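PDB 2R6H: NADH:ubiquinone oxidoreductase, Na translocating, F subunit from Porphyromonas gingivalis, which carries flavin-adenine dinucleotide on a beta-barrel domain beside a Rossmann-like NAD-binding domain, the two-domain build of the ferredoxin reductase family. Local coordinates for residues G34-F39 with E97-T102; Y44-I49 with G145-F150; R87-A92 with L103-A108. All blocks are in the same frame, centred on the assembly; numbering follows the deposited sequence.

Contact 1 (G34-F39 with E97-T102); sequences GETMNF and EGNIIT
T36 rests its hydroxyl over the backbone of G98: OG1 lies 3.6 Å from G98 CA, and the CG2 methyl flanks the same atom. Because G98 presents no side chain, the loop 34-39 can approach the turn 97-99 closely, with T36 CA and G98 CA only 4.6 Å apart. The next residue is bonded through its main chain. M37 N donates to G98 O at 3.1 Å in an almost straight bond (177° at the hydrogen), although the donor stands well above the carbonyl plane. N99 reaches back toward the loop, its CG held between backbone N and carbonyl carbon (chi1 78°), which brings ND2 to E35 O. That hydrogen bond is bent, and its acceptor is less surely placed. The turn is braced from within by E97, whose OE1 accepts both N99 N (3.0 Å), on the lone pair facing away from OE2, and I100 N (3.2 Å), out of the carboxylate plane. Farther along, the contact becomes apolar. The F39 ring turns its edge at CE2 toward E97 O and meets I101 CD1 obliquely at 4.5 Å, while the methyl CE of M37, a selenomethionine, comes 4.5 Å from I101 CG1. M143 of strand 140-147 touches both M37 and I101, and M91 packs on F39 and I101. Thus the loop after strand 24-30 is laid over the start of strand 100-106, at one end of the flavin-domain barrel. Polar bonding is concentrated at the more exposed turn, the apolar groups on its buried side. Two amide donors on one oxygen would probably favour an ionised E97 and fix the turn that offers G98 O to the loop.

Contact 2 (Y44-I49 with G145-F150); sequences YAQIKI and GPYGDF. With FAD (flavin-adenine dinucleotide), chain H.
An antiparallel strand pair of the six-stranded flavin-domain barrel closes here, where Y44 begins strand 44-49 and Y147 ends strand 140-147. They form a hydrogen-bonded pair: Y147 N donates to Y44 O at 2.7 Å, and Y44 N returns a bond to Y147 O, an acceptor less surely placed. The Y44 ring is sandwiched. Y147 CB sits over one face in a CH-pi contact, 3.6 Å from the ring centroid, and the flavin methyl C7M of FAD lies over the opposite face, 3.5 Å from Y44 CD2. Y44 CG stands between its backbone N and carbonyl carbon (chi1 63°), which carries the ring across Y147 CB. The two rings are nearly parallel, with planes 27° apart, but slid so far that they barely overlap. The Q46 side chain runs across that of Y147 at about a right angle, with CD over one face of the ring and the amide plane turned 46° from it, whereas the Y147 hydroxyl bonds to S144 OG. At G145, which has no side chain, the strands come close, its CA 4.4 Å from A45 CA. Strand 44-49 lies between 140-147 and 85-90 in the sheet: A45 pairs with Y89, Y44 packs on A88, and I49 reaches helix 127-132.

Contact 3 (R87-A92 with L103-A108); sequences RAYSMA and LNVRIA. With FAD (flavin-adenine dinucleotide), chain H.
Y89 and L103 bring together strands 85-90 and 100-106 of the flavin-binding barrel; R87 to S90 spell the RxYS sequence familiar from the ferredoxin reductase family. Packing is tight around L103. Its CD1 meets Y89 CB at 3.7 Å, its CD2 lies against S90 O, and V105 CG1 touches Y89 CE1 obliquely at 4.0 Å. Elsewhere the FAD ring system, with one water, bridges the two strands instead of direct hydrogen bonds. S90 N donates to FAD O4 at 2.7 Å. From the facing strand N104 O accepts from FAD N3 at 2.8 Å. R106 N reaches FAD O2 in a nearly straight bond of 3.1 Å. The buried pyrimidine edge is thus read by backbone atoms of both strands. The water accepts from N104 N and lies within bonding distance of S90 O and FAD O4. The looser, outer side belongs to R106, whose side chain leads away from strand 85-90 toward solvent. Along the ribityl chain FAD O2' donates to A88 O, and the Y89 hydroxyl lies close to FAD O4' and bonds to S128. R87, bent at chi2 and chi3, brings its guanidinium edge to the flavin-side phosphate: NE and NH1 each donate to FAD O1P, both at 3.0 Å.

In the fold
The three contacts run from the periphery of the flavin domain to its cofactor site. Contact 1 is partly buried, farthest from the chain centre, and relies on one backbone bond and a less certain one from the N99 amide, with an apolar underside; contact 2 is a short antiparallel pairing at the ends of two strands, reaching the flavin only through Y44; contact 3 is buried at all its touching residues and held largely by way of FAD. Contacts 1 and 3 share strand 100-106, and T102 O lies 3.0 Å from A92 N, a probable hydrogen bond. Strands 44-49 and 85-90 are sheet neighbours, so contacts 2 and 3 adjoin directly. F39 packs on P146 and M91, tying contact 1 to both others.

Contact 1 (G34-F39 with E97-T102)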
loop_
_atom_site.group_PDB
_atom_site.type_symbol
_atom_site.label_atom_id
_atom_site.label_comp_id
_atom_site.label_asym_id
_atom_site.label_seq_id
_atom_site.Cartn_x
_atom_site.Cartn_y
_atom_site.Cartn_z
ATOM N N GLY A 34 -22.269 -12.886 -9.401
ATOM C CA GLY A 34 -21.751 -14.196 -9.757
ATOM C C GLY A 34 -20.484 -14.165 -10.594
ATOM O O GLY A 34 -20.102 -15.173 -11.184
ATOM N N GLU A 35 -19.837 -13.007 -10.662
ATOM C CA GLU A 35 -18.533 -12.914 -11.294
ATOM C C GLU A 35 -17.486 -12.977 -10.200
ATOM O O GLU A 35 -17.764 -12.648 -9.049
ATOM C CB GLU A 35 -18.391 -11.614 -12.085
ATOM C CG GLU A 35 -19.289 -11.506 -13.318
ATOM C CD GLU A 35 -18.769 -12.293 -14.516
ATOM O OE1 GLU A 35 -19.029 -11.867 -15.664
ATOM O OE2 GLU A 35 -18.099 -13.328 -14.313
ATOM N N THR A 36 -16.283 -13.408 -10.564
ATOM C CA THR A 36 -15.200 -13.582 -9.593
ATOM C C THR A 36 -13.813 -13.517 -10.251
ATOM O O THR A 36 -13.613 -14.008 -11.371
ATOM C CB THR A 36 -15.375 -14.904 -8.778
ATOM O OG1 THR A 36 -16.013 -14.613 -7.527
ATOM C CG2 THR A 36 -14.035 -15.575 -8.498
HETATM N N MSE A 37 -12.866 -12.887 -9.557
HETATM C CA MSE A 37 -11.477 -12.869 -10.007
HETATM C C MSE A 37 -10.605 -13.819 -9.179
HETATM O O MSE A 37 -10.405 -13.618 -7.974
HETATM C CB MSE A 37 -10.907 -11.453 -9.971
HETATM C CG MSE A 37 -9.573 -11.309 -10.681
HETATM SE SE MSE A 37 -8.609 -9.696 -10.142
HETATM C CE MSE A 37 -9.779 -8.349 -10.934
ATOM N N ASN A 38 -10.123 -14.871 -9.838
ATOM C CA ASN A 38 -9.171 -15.795 -9.255
ATOM C C ASN A 38 -7.810 -15.149 -9.303
ATOM O O ASN A 38 -7.323 -14.846 -10.385
ATOM C CB ASN A 38 -9.106 -17.076 -10.084
ATOM C CG ASN A 38 -10.475 -17.624 -10.421
ATOM O OD1 ASN A 38 -11.425 -17.443 -9.660
ATOM N ND2 ASN A 38 -10.586 -18.306 -11.566
ATOM N N PHE A 39 -7.186 -14.932 -8.153
ATOM C CA PHE A 39 -5.841 -14.376 -8.168
ATOM C C PHE A 39 -4.978 -14.933 -7.059
ATOM O O PHE A 39 -5.496 -15.422 -6.072
ATOM C CB PHE A 39 -5.882 -12.843 -8.110
ATOM C CG PHE A 39 -6.410 -12.288 -6.815
ATOM C CD1 PHE A 39 -5.548 -11.786 -5.857
ATOM C CD2 PHE A 39 -7.769 -12.248 -6.562
ATOM C CE1 PHE A 39 -6.035 -11.262 -4.671
ATOM C CE2 PHE A 39 -8.257 -11.722 -5.370
ATOM C CZ PHE A 39 -7.391 -11.232 -4.427
ATOM N N GLU A 97 -11.930 -13.662 -1.095
ATOM C CA GLU A 97 -13.031 -12.818 -1.545
ATOM C C GLU A 97 -12.872 -12.491 -3.023
ATOM O O GLU A 97 -11.962 -11.772 -3.418
ATOM C CB GLU A 97 -13.155 -11.541 -0.721
ATOM C CG GLU A 97 -14.188 -10.585 -1.304
ATOM C CD GLU A 97 -15.566 -11.231 -1.505
ATOM O OE1 GLU A 97 -16.064 -11.281 -2.665
ATOM O OE2 GLU A 97 -16.156 -11.684 -0.497
ATOM N N GLY A 98 -13.784 -13.026 -3.827
ATOM C CA GLY A 98 -13.654 -13.003 -5.268
ATOM C C GLY A 98 -14.189 -11.784 -5.988
ATOM O O GLY A 98 -13.572 -11.340 -6.951
ATOM N N ASN A 99 -15.328 -11.239 -5.571
ATOM C CA ASN A 99 -15.873 -10.124 -6.346
ATOM C C ASN A 99 -16.025 -8.785 -5.637
ATOM O O ASN A 99 -16.589 -7.843 -6.189
ATOM C CB ASN A 99 -17.110 -10.519 -7.195
ATOM C CG ASN A 99 -18.403 -10.617 -6.396
ATOM O OD1 ASN A 99 -18.795 -9.692 -5.682
ATOM N ND2 ASN A 99 -19.106 -11.734 -6.568
ATOM N N ILE A 100 -15.503 -8.701 -4.423
ATOM C CA ILE A 100 -15.272 -7.406 -3.792
ATOM C C ILE A 100 -13.770 -7.205 -3.738
ATOM O O ILE A 100 -13.095 -7.747 -2.869
ATOM C CB ILE A 100 -15.833 -7.314 -2.350
ATOM C CG1 ILE A 100 -17.261 -7.875 -2.258
ATOM C CG2 ILE A 100 -15.786 -5.868 -1.860
ATOM C CD1 ILE A 100 -18.324 -6.819 -2.144
ATOM N N ILE A 101 -13.252 -6.443 -4.687
ATOM C CA ILE A 101 -11.820 -6.182 -4.755
ATOM C C ILE A 101 -11.484 -4.905 -4.006
ATOM O O ILE A 101 -12.083 -3.866 -4.249
ATOM C CB ILE A 101 -11.332 -6.061 -6.208
ATOM C CG1 ILE A 101 -11.630 -7.355 -6.960
ATOM C CG2 ILE A 101 -9.854 -5.748 -6.247
ATOM C CD1 ILE A 101 -11.384 -8.589 -6.122
ATOM N N THR A 102 -10.531 -4.983 -3.090
ATOM C CA THR A 102 -10.114 -3.802 -2.346
ATOM C C THR A 102 -8.779 -3.268 -2.873
ATOM O O THR A 102 -7.850 -4.032 -3.088
ATOM C CB THR A 102 -9.998 -4.115 -0.846
ATOM O OG1 THR A 102 -11.268 -4.545 -0.349
ATOM C CG2 THR A 102 -9.590 -2.895 -0.095
#

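Contact 2 (Y44-I49 with G145-F150)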
loop_
_atom_site.group_PDB
_atom_site.type_symbol
_atom_site.label_atom_id
_atom_site.label_comp_id
_atom_site.label_asym_id
_atom_site.label_seq_id
_atom_site.Cartn_x
_atom_site.Cartn_y
_atom_site.Cartn_z
ATOM N N TYR A 44 -1.724 -7.957 -9.158
ATOM C CA TYR A 44 -2.354 -6.652 -9.311
ATOM C C TYR A 44 -3.361 -6.647 -10.429
ATOM O O TYR A 44 -3.378 -7.543 -11.267
ATOM C CB TYR A 44 -1.317 -5.559 -9.564
ATOM C CG TYR A 44 -0.531 -5.721 -10.847
ATOM C CD1 TYR A 44 -0.914 -5.072 -12.015
ATOM C CD2 TYR A 44 0.604 -6.506 -10.884
ATOM C CE1 TYR A 44 -0.188 -5.210 -13.190
ATOM C CE2 TYR A 44 1.339 -6.649 -12.052
ATOM C CZ TYR A 44 0.940 -6.003 -13.203
ATOM O OH TYR A 44 1.681 -6.164 -14.355
ATOM N N ALA A 45 -4.204 -5.623 -10.429
ATOM C CA ALA A 45 -5.204 -5.445 -11.472
ATOM C C ALA A 45 -4.948 -4.141 -12.221
ATOM O O ALA A 45 -4.020 -3.401 -11.891
ATOM C CB ALA A 45 -6.597 -5.454 -10.872
ATOM N N GLN A 46 -5.763 -3.850 -13.224
ATOM C CA GLN A 46 -5.570 -2.629 -13.982
ATOM C C GLN A 46 -6.858 -1.881 -14.200
ATOM O O GLN A 46 -7.853 -2.473 -14.622
ATOM C CB GLN A 46 -4.970 -2.954 -15.327
ATOM C CG GLN A 46 -3.771 -3.800 -15.222
ATOM C CD GLN A 46 -2.947 -3.704 -16.457
ATOM O OE1 GLN A 46 -3.445 -3.928 -17.561
ATOM N NE2 GLN A 46 -1.674 -3.350 -16.294
ATOM N N ILE A 47 -6.826 -0.578 -13.934
ATOM C CA ILE A 47 -7.985 0.271 -14.150
ATOM C C ILE A 47 -7.873 0.987 -15.477
ATOM O O ILE A 47 -6.794 1.437 -15.852
ATOM C CB ILE A 47 -8.120 1.357 -13.068
ATOM C CG1 ILE A 47 -7.890 0.774 -11.679
ATOM C CG2 ILE A 47 -9.497 2.008 -13.146
ATOM C CD1 ILE A 47 -8.838 -0.336 -11.332
ATOM N N LYS A 48 -8.990 1.080 -16.193
ATOM C CA LYS A 48 -9.053 1.962 -17.342
ATOM C C LYS A 48 -9.357 3.351 -16.829
ATOM O O LYS A 48 -10.360 3.573 -16.159
ATOM C CB LYS A 48 -10.107 1.516 -18.364
ATOM C CG LYS A 48 -9.549 0.599 -19.454
ATOM C CD LYS A 48 -10.452 0.510 -20.689
ATOM C CE LYS A 48 -9.957 -0.579 -21.655
ATOM N NZ LYS A 48 -10.830 -0.720 -22.864
ATOM N N ILE A 49 -8.452 4.274 -17.110
ATOM C CA ILE A 49 -8.670 5.675 -16.842
ATOM C C ILE A 49 -9.025 6.355 -18.171
ATOM O O ILE A 49 -8.235 6.316 -19.126
ATOM C CB ILE A 49 -7.406 6.317 -16.268
ATOM C CG1 ILE A 49 -7.308 6.056 -14.771
ATOM C CG2 ILE A 49 -7.457 7.786 -16.465
ATOM C CD1 ILE A 49 -6.758 4.721 -14.443
ATOM N N GLY A 145 -7.672 -8.195 -14.690
ATOM C CA GLY A 145 -6.704 -8.877 -13.853
ATOM C C GLY A 145 -6.950 -10.372 -13.873
ATOM O O GLY A 145 -7.875 -10.821 -14.554
ATOM N N PRO A 146 -6.129 -11.145 -13.127
ATOM C CA PRO A 146 -5.024 -10.633 -12.305
ATOM C C PRO A 146 -3.743 -10.553 -13.123
ATOM O O PRO A 146 -3.659 -11.185 -14.169
ATOM C CB PRO A 146 -4.849 -11.731 -11.247
ATOM C CG PRO A 146 -5.779 -12.843 -11.641
ATOM C CD PRO A 146 -6.203 -12.607 -13.036
ATOM N N TYR A 147 -2.761 -9.803 -12.653
ATOM C CA TYR A 147 -1.453 -9.823 -13.277
ATOM C C TYR A 147 -0.393 -10.020 -12.212
ATOM O O TYR A 147 -0.682 -9.895 -11.018
ATOM C CB TYR A 147 -1.181 -8.515 -14.014
ATOM C CG TYR A 147 -2.238 -8.137 -15.015
ATOM C CD1 TYR A 147 -3.337 -7.378 -14.635
ATOM C CD2 TYR A 147 -2.138 -8.534 -16.342
ATOM C CE1 TYR A 147 -4.310 -7.021 -15.545
ATOM C CE2 TYR A 147 -3.111 -8.191 -17.269
ATOM C CZ TYR A 147 -4.197 -7.430 -16.868
ATOM O OH TYR A 147 -5.179 -7.069 -17.773
ATOM N N GLY A 148 0.828 -10.326 -12.638
ATOM C CA GLY A 148 2.001 -10.102 -11.814
ATOM C C GLY A 148 2.546 -11.385 -11.218
ATOM O O GLY A 148 1.877 -12.418 -11.229
ATOM N N ASP A 149 3.766 -11.317 -10.695
ATOM C CA ASP A 149 4.507 -12.517 -10.323
ATOM C C ASP A 149 4.826 -12.528 -8.832
ATOM O O ASP A 149 5.387 -13.494 -8.315
ATOM C CB ASP A 149 5.798 -12.622 -11.138
ATOM C CG ASP A 149 6.232 -14.058 -11.358
ATOM O OD1 ASP A 149 6.246 -14.833 -10.378
ATOM O OD2 ASP A 149 6.558 -14.412 -12.510
ATOM N N PHE A 150 4.463 -11.449 -8.146
ATOM C CA PHE A 150 4.908 -11.228 -6.776
ATOM C C PHE A 150 4.160 -12.128 -5.799
ATOM O O PHE A 150 3.068 -11.792 -5.341
ATOM C CB PHE A 150 4.724 -9.760 -6.383
ATOM C CG PHE A 150 5.151 -9.450 -4.977
ATOM C CD1 PHE A 150 4.249 -8.930 -4.063
ATOM C CD2 PHE A 150 6.454 -9.679 -4.568
ATOM C CE1 PHE A 150 4.638 -8.644 -2.769
ATOM C CE2 PHE A 150 6.849 -9.396 -3.275
ATOM C CZ PHE A 150 5.940 -8.878 -2.374
HETATM P PA FAD H . 1.212 9.616 -13.171
HETATM O O1A FAD H . 1.774 8.299 -13.693
HETATM O O2A FAD H . 0.511 10.468 -14.234
HETATM O O5B FAD H . 2.380 10.493 -12.458
HETATM C C5B FAD H . 3.021 10.020 -11.283
HETATM C C4B FAD H . 3.709 11.168 -10.555
HETATM O O4B FAD H . 4.678 11.760 -11.400
HETATM C C3B FAD H . 2.731 12.262 -10.156
HETATM O O3B FAD H . 2.942 12.579 -8.802
HETATM C C2B FAD H . 3.084 13.458 -11.013
HETATM O O2B FAD H . 2.969 14.648 -10.265
HETATM C C1B FAD H . 4.536 13.174 -11.388
HETATM N N9A FAD H . 4.973 13.794 -12.671
HETATM C C8A FAD H . 4.348 13.754 -13.900
HETATM N N7A FAD H . 5.100 14.448 -14.794
HETATM C C5A FAD H . 6.202 14.932 -14.157
HETATM C C6A FAD H . 7.296 15.703 -14.580
HETATM N N6A FAD H . 7.350 16.182 -15.823
HETATM N N1A FAD H . 8.290 16.047 -13.673
HETATM C C2A FAD H . 8.207 15.633 -12.352
HETATM N N3A FAD H . 7.124 14.871 -11.936
HETATM C C4A FAD H . 6.136 14.527 -12.820
HETATM N N1 FAD H . 0.006 2.402 -6.610
HETATM C C2 FAD H . -0.874 2.418 -5.560
HETATM O O2 FAD H . -1.191 3.501 -5.088
HETATM N N3 FAD H . -1.381 1.227 -5.059
HETATM C C4 FAD H . -1.014 0.002 -5.609
HETATM O O4 FAD H . -1.439 -1.093 -5.202
HETATM C C4X FAD H . -0.126 0.002 -6.671
HETATM N N5 FAD H . 0.241 -1.205 -7.222
HETATM C C5X FAD H . 1.137 -1.205 -8.274
HETATM C C6 FAD H . 1.514 -2.429 -8.817
HETATM C C7 FAD H . 2.406 -2.480 -9.881
HETATM C C7M FAD H . 2.782 -3.825 -10.443
HETATM C C8 FAD H . 2.921 -1.287 -10.395
HETATM C C8M FAD H . 3.887 -1.312 -11.534
HETATM C C9 FAD H . 2.542 -0.069 -9.844
HETATM C C9A FAD H . 1.650 -0.014 -8.783
HETATM N N10 FAD H . 1.271 1.197 -8.225
HETATM C C10 FAD H . 0.387 1.202 -7.169
HETATM C "C1'" FAD H . 1.618 2.518 -8.844
HETATM C "C2'" FAD H . 0.470 2.936 -9.747
HETATM O "O2'" FAD H . 0.327 1.984 -10.772
HETATM C "C3'" FAD H . 0.693 4.307 -10.377
HETATM O "O3'" FAD H . 2.020 4.450 -10.830
HETATM C "C4'" FAD H . 0.333 5.390 -9.379
HETATM O "O4'" FAD H . -1.058 5.328 -9.211
HETATM C "C5'" FAD H . 0.686 6.769 -9.905
HETATM O "O5'" FAD H . 0.280 6.844 -11.251
HETATM P P FAD H . -0.657 8.056 -11.739
HETATM O O1P FAD H . -1.261 7.743 -13.087
HETATM O O2P FAD H . -1.700 8.354 -10.692
HETATM O O3P FAD H . 0.333 9.300 -11.852
#

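Contact 3 (R87-A92 with L103-A108)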
loop_
_atom_site.group_PDB
_atom_site.type_symbol
_atom_site.label_atom_id
_atom_site.label_comp_id
_atom_site.label_asym_id
_atom_site.label_seq_id
_atom_site.Cartn_x
_atom_site.Cartn_y
_atom_site.Cartn_z
ATOM N N ARG A 87 -3.799 1.575 -15.690
ATOM C CA ARG A 87 -2.870 1.702 -14.574
ATOM C C ARG A 87 -2.951 0.545 -13.595
ATOM O O ARG A 87 -4.017 -0.053 -13.403
ATOM C CB ARG A 87 -3.074 3.024 -13.836
ATOM C CG ARG A 87 -1.867 3.438 -13.037
ATOM C CD ARG A 87 -0.672 3.709 -13.934
ATOM N NE ARG A 87 -0.604 5.108 -14.353
ATOM C CZ ARG A 87 -0.839 5.547 -15.588
ATOM N NH1 ARG A 87 -0.758 6.846 -15.861
ATOM N NH2 ARG A 87 -1.151 4.695 -16.558
ATOM N N ALA A 88 -1.818 0.250 -12.965
ATOM C CA ALA A 88 -1.701 -0.917 -12.094
ATOM C C ALA A 88 -2.027 -0.638 -10.617
ATOM O O ALA A 88 -1.495 0.304 -10.021
ATOM C CB ALA A 88 -0.306 -1.522 -12.223
ATOM N N TYR A 89 -2.896 -1.462 -10.032
ATOM C CA TYR A 89 -3.123 -1.415 -8.591
ATOM C C TYR A 89 -3.188 -2.821 -7.989
ATOM O O TYR A 89 -3.839 -3.712 -8.543
ATOM C CB TYR A 89 -4.345 -0.542 -8.241
ATOM C CG TYR A 89 -4.116 0.892 -8.660
ATOM C CD1 TYR A 89 -3.351 1.744 -7.883
ATOM C CD2 TYR A 89 -4.618 1.375 -9.856
ATOM C CE1 TYR A 89 -3.103 3.047 -8.278
ATOM C CE2 TYR A 89 -4.382 2.672 -10.259
ATOM C CZ TYR A 89 -3.620 3.508 -9.469
ATOM O OH TYR A 89 -3.375 4.806 -9.875
ATOM N N SER A 90 -2.477 -3.005 -6.871
ATOM C CA SER A 90 -2.347 -4.302 -6.214
ATOM C C SER A 90 -3.592 -4.641 -5.408
ATOM O O SER A 90 -4.146 -3.760 -4.764
ATOM C CB SER A 90 -1.148 -4.280 -5.266
ATOM O OG SER A 90 0.073 -4.334 -5.974
HETATM N N MSE A 91 -4.027 -5.904 -5.429
HETATM C CA MSE A 91 -5.138 -6.348 -4.570
HETATM C C MSE A 91 -4.730 -6.409 -3.114
HETATM O O MSE A 91 -3.690 -6.962 -2.772
HETATM C CB MSE A 91 -5.654 -7.730 -4.956
HETATM C CG MSE A 91 -6.784 -7.735 -5.952
HETATM SE SE MSE A 91 -6.133 -7.556 -7.775
HETATM C CE MSE A 91 -5.176 -9.247 -7.929
ATOM N N ALA A 92 -5.588 -5.884 -2.259
ATOM C CA ALA A 92 -5.265 -5.711 -0.859
ATOM C C ALA A 92 -6.088 -6.633 0.041
ATOM O O ALA A 92 -5.844 -6.725 1.252
ATOM C CB ALA A 92 -5.466 -4.263 -0.466
ATOM N N LEU A 103 -8.680 -1.963 -3.089
ATOM C CA LEU A 103 -7.393 -1.378 -3.448
ATOM C C LEU A 103 -6.936 -0.258 -2.481
ATOM O O LEU A 103 -7.738 0.290 -1.718
ATOM C CB LEU A 103 -7.412 -0.893 -4.905
ATOM C CG LEU A 103 -7.874 -1.918 -5.951
ATOM C CD1 LEU A 103 -7.858 -1.321 -7.340
ATOM C CD2 LEU A 103 -7.011 -3.144 -5.933
ATOM N N ASN A 104 -5.641 0.050 -2.492
ATOM C CA ASN A 104 -5.113 1.183 -1.748
ATOM C C ASN A 104 -4.465 2.143 -2.710
ATOM O O ASN A 104 -3.444 1.819 -3.293
ATOM C CB ASN A 104 -4.047 0.734 -0.763
ATOM C CG ASN A 104 -4.597 -0.092 0.343
ATOM O OD1 ASN A 104 -5.814 -0.276 0.455
ATOM N ND2 ASN A 104 -3.711 -0.611 1.181
ATOM N N VAL A 105 -5.028 3.334 -2.862
ATOM C CA VAL A 105 -4.509 4.268 -3.844
ATOM C C VAL A 105 -3.895 5.512 -3.237
ATOM O O VAL A 105 -4.581 6.272 -2.564
ATOM C CB VAL A 105 -5.603 4.699 -4.778
ATOM C CG1 VAL A 105 -5.035 5.554 -5.867
ATOM C CG2 VAL A 105 -6.249 3.486 -5.366
ATOM N N ARG A 106 -2.598 5.707 -3.479
ATOM C CA ARG A 106 -1.888 6.924 -3.101
ATOM C C ARG A 106 -2.124 7.986 -4.173
ATOM O O ARG A 106 -1.801 7.785 -5.346
ATOM C CB ARG A 106 -0.390 6.623 -2.984
ATOM C CG ARG A 106 0.542 7.822 -2.739
ATOM C CD ARG A 106 0.491 8.248 -1.284
ATOM N NE ARG A 106 1.685 8.943 -0.799
ATOM C CZ ARG A 106 1.854 10.267 -0.833
ATOM N NH1 ARG A 106 0.911 11.048 -1.359
ATOM N NH2 ARG A 106 2.976 10.812 -0.355
ATOM N N ILE A 107 -2.703 9.114 -3.781
ATOM C CA ILE A 107 -2.890 10.225 -4.714
ATOM C C ILE A 107 -1.539 10.847 -5.097
ATOM O O ILE A 107 -0.803 11.361 -4.245
ATOM C CB ILE A 107 -3.800 11.299 -4.121
ATOM C CG1 ILE A 107 -4.048 12.388 -5.139
ATOM C CG2 ILE A 107 -3.179 11.896 -2.885
ATOM C CD1 ILE A 107 -4.998 12.002 -6.200
ATOM N N ALA A 108 -1.200 10.790 -6.379
ATOM C CA ALA A 108 0.120 11.219 -6.814
ATOM C C ALA A 108 0.160 12.725 -7.001
ATOM O O ALA A 108 0.070 13.212 -8.132
ATOM C CB ALA A 108 0.497 10.528 -8.081
HETATM P PA FAD H . 1.212 9.616 -13.171
HETATM O O1A FAD H . 1.774 8.299 -13.693
HETATM O O2A FAD H . 0.511 10.468 -14.234
HETATM O O5B FAD H . 2.380 10.493 -12.458
HETATM C C5B FAD H . 3.021 10.020 -11.283
HETATM C C4B FAD H . 3.709 11.168 -10.555
HETATM O O4B FAD H . 4.678 11.760 -11.400
HETATM C C3B FAD H . 2.731 12.262 -10.156
HETATM O O3B FAD H . 2.942 12.579 -8.802
HETATM C C2B FAD H . 3.084 13.458 -11.013
HETATM O O2B FAD H . 2.969 14.648 -10.265
HETATM C C1B FAD H . 4.536 13.174 -11.388
HETATM N N9A FAD H . 4.973 13.794 -12.671
HETATM C C8A FAD H . 4.348 13.754 -13.900
HETATM N N7A FAD H . 5.100 14.448 -14.794
HETATM C C5A FAD H . 6.202 14.932 -14.157
HETATM C C6A FAD H . 7.296 15.703 -14.580
HETATM N N6A FAD H . 7.350 16.182 -15.823
HETATM N N1A FAD H . 8.290 16.047 -13.673
HETATM C C2A FAD H . 8.207 15.633 -12.352
HETATM N N3A FAD H . 7.124 14.871 -11.936
HETATM C C4A FAD H . 6.136 14.527 -12.820
HETATM N N1 FAD H . 0.006 2.402 -6.610
HETATM C C2 FAD H . -0.874 2.418 -5.560
HETATM O O2 FAD H . -1.191 3.501 -5.088
HETATM N N3 FAD H . -1.381 1.227 -5.059
HETATM C C4 FAD H . -1.014 0.002 -5.609
HETATM O O4 FAD H . -1.439 -1.093 -5.202
HETATM C C4X FAD H . -0.126 0.002 -6.671
HETATM N N5 FAD H . 0.241 -1.205 -7.222
HETATM C C5X FAD H . 1.137 -1.205 -8.274
HETATM C C6 FAD H . 1.514 -2.429 -8.817
HETATM C C7 FAD H . 2.406 -2.480 -9.881
HETATM C C7M FAD H . 2.782 -3.825 -10.443
HETATM C C8 FAD H . 2.921 -1.287 -10.395
HETATM C C8M FAD H . 3.887 -1.312 -11.534
HETATM C C9 FAD H . 2.542 -0.069 -9.844
HETATM C C9A FAD H . 1.650 -0.014 -8.783
HETATM N N10 FAD H . 1.271 1.197 -8.225
HETATM C C10 FAD H . 0.387 1.202 -7.169
HETATM C "C1'" FAD H . 1.618 2.518 -8.844
HETATM C "C2'" FAD H . 0.470 2.936 -9.747
HETATM O "O2'" FAD H . 0.327 1.984 -10.772
HETATM C "C3'" FAD H . 0.693 4.307 -10.377
HETATM O "O3'" FAD H . 2.020 4.450 -10.830
HETATM C "C4'" FAD H . 0.333 5.390 -9.379
HETATM O "O4'" FAD H . -1.058 5.328 -9.211
HETATM C "C5'" FAD H . 0.686 6.769 -9.905
HETATM O "O5'" FAD H . 0.280 6.844 -11.251
HETATM P P FAD H . -0.657 8.056 -11.739
HETATM O O1P FAD H . -1.261 7.743 -13.087
HETATM O O2P FAD H . -1.700 8.354 -10.692
HETATM O O3P FAD H . 0.333 9.300 -11.852
HETATM O O HOH W 1 -3.951 -1.191 -4.010
#